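Local coordinates for conserved hypothetical protein (Agrobacterium tumefaciens, PDB 2FEX) that is of unknown function but belongs to the DJ-1/PfpI superfamily and has its alpha/beta fold, at residues I64-I69 against D94-G99. Sequence-based numbering, arbitrary orientation.
Sequences IDALVI and DRLVAG
Leu67 and Val97 pair at the middle of two neighbouring parallel strands, 66-69 and 96-100, in the central sheet of the DJ-1/PfpI alpha/beta fold. The helices between them make this a right-handed beta-alpha-beta crossover. Leu67 uses both backbone polar groups: its N bonds to Leu96 O (3.0 Å) and its O accepts a hydrogen bond from Ala98 N (2.8 Å). Ile69 N to Ala98 O continues the ladder. Gly99, at its end, belongs to a sequence pattern consistent with the nucleophile elbow of this superfamily. Leu96 CB and CD2 both lie 3.8 Å from Ala66 CB. On this face Val68 CG2 rests near Ala98 CB, and Phe161 of helix 158-168 packs on both residues. Leu67 lies on the other face, against Leu86 and Phe90 of helix 84-92. That helix ends in a Schellman motif at Asp94. Arg95, the next residue, points toward the loop residues Ile64 and Asp65. Its side chain bends at chi2 (-56°) and passes Ile64 O, but NE bonds to Pro61 O. Asp65 OD1 lies well out of the Arg95 guanidinium plane, so its long salt bridge to Arg95 NH1 is one of charge only. Asp65 OD2 accepts a hydrogen bond from Arg3 N. Just before the ladder, Asp65 O and Leu96 N are 3.6 Å apart and not bonded directly; one water donates to Asp65 O (2.7 Å) and accepts from Leu96 N (3.0 Å).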
# COMPACT_ATOMS: atom_id res chain seq x y z
N ILE A 64 -6.05 5.47 22.49
CA ILE A 64 -5.39 5.38 21.16
C ILE A 64 -4.21 6.36 21.17
O ILE A 64 -4.38 7.52 21.46
CB ILE A 64 -6.37 5.70 20.05
CG1 ILE A 64 -7.54 4.65 20.06
CG2 ILE A 64 -5.62 5.87 18.68
CD1 ILE A 64 -8.64 5.02 19.08
N ASP A 65 -3.03 5.83 20.86
CA ASP A 65 -1.78 6.58 20.91
C ASP A 65 -1.53 7.56 19.73
O ASP A 65 -0.76 8.51 19.86
CB ASP A 65 -0.63 5.58 21.02
CG ASP A 65 -0.74 4.74 22.26
OD1 ASP A 65 -0.43 5.28 23.35
OD2 ASP A 65 -1.25 3.59 22.18
N ALA A 66 -2.15 7.28 18.58
CA ALA A 66 -1.85 8.07 17.37
C ALA A 66 -3.03 8.00 16.43
O ALA A 66 -3.73 6.98 16.38
CB ALA A 66 -0.58 7.52 16.69
N LEU A 67 -3.25 9.10 15.72
CA LEU A 67 -4.29 9.20 14.68
C LEU A 67 -3.57 9.44 13.36
O LEU A 67 -2.84 10.43 13.18
CB LEU A 67 -5.18 10.38 14.99
CG LEU A 67 -6.17 10.76 13.90
CD1 LEU A 67 -7.20 9.59 13.77
CD2 LEU A 67 -6.88 12.09 14.25
N VAL A 68 -3.76 8.53 12.42
CA VAL A 68 -3.03 8.57 11.13
C VAL A 68 -4.06 8.69 10.04
O VAL A 68 -5.00 7.88 9.98
CB VAL A 68 -2.20 7.28 10.92
CG1 VAL A 68 -1.58 7.26 9.52
CG2 VAL A 68 -1.11 7.19 12.01
N ILE A 69 -3.92 9.73 9.22
CA ILE A 69 -4.93 10.05 8.20
C ILE A 69 -4.31 9.92 6.79
O ILE A 69 -3.52 10.79 6.38
CB ILE A 69 -5.56 11.45 8.44
CG1 ILE A 69 -5.95 11.63 9.90
CG2 ILE A 69 -6.72 11.64 7.48
CD1 ILE A 69 -6.43 13.07 10.17
N ASP A 94 -2.53 15.31 23.66
CA ASP A 94 -1.12 15.21 23.27
C ASP A 94 -0.82 13.90 22.55
O ASP A 94 0.27 13.31 22.71
CB ASP A 94 -0.21 15.36 24.53
CG ASP A 94 -0.22 16.81 25.08
OD1 ASP A 94 -0.23 17.78 24.26
OD2 ASP A 94 -0.17 16.98 26.33
N ARG A 95 -1.78 13.43 21.73
CA ARG A 95 -1.50 12.29 20.88
C ARG A 95 -0.96 12.73 19.53
O ARG A 95 -1.42 13.73 18.95
CB ARG A 95 -2.78 11.45 20.61
CG ARG A 95 -3.49 10.94 21.83
CD ARG A 95 -2.54 10.14 22.70
NE ARG A 95 -3.32 9.38 23.65
CZ ARG A 95 -2.77 8.63 24.60
NH1 ARG A 95 -1.43 8.59 24.74
NH2 ARG A 95 -3.55 7.96 25.44
N LEU A 96 -0.05 11.91 19.00
CA LEU A 96 0.46 12.09 17.64
C LEU A 96 -0.69 12.20 16.63
O LEU A 96 -1.61 11.37 16.68
CB LEU A 96 1.28 10.84 17.26
CG LEU A 96 1.76 10.72 15.81
CD1 LEU A 96 2.68 11.95 15.53
CD2 LEU A 96 2.57 9.41 15.66
N VAL A 97 -0.63 13.19 15.74
CA VAL A 97 -1.59 13.26 14.61
C VAL A 97 -0.73 13.25 13.32
O VAL A 97 0.22 14.03 13.28
CB VAL A 97 -2.49 14.49 14.67
CG1 VAL A 97 -3.31 14.62 13.40
CG2 VAL A 97 -3.43 14.33 15.87
N ALA A 98 -1.02 12.39 12.35
CA ALA A 98 -0.12 12.26 11.16
C ALA A 98 -1.05 12.33 9.96
O ALA A 98 -2.13 11.66 9.94
CB ALA A 98 0.58 10.92 11.15
N GLY A 99 -0.64 13.09 8.95
CA GLY A 99 -1.44 13.19 7.72
C GLY A 99 -0.52 13.21 6.53
O GLY A 99 0.52 13.87 6.56
O HOH W 1 1.31 9.93 20.79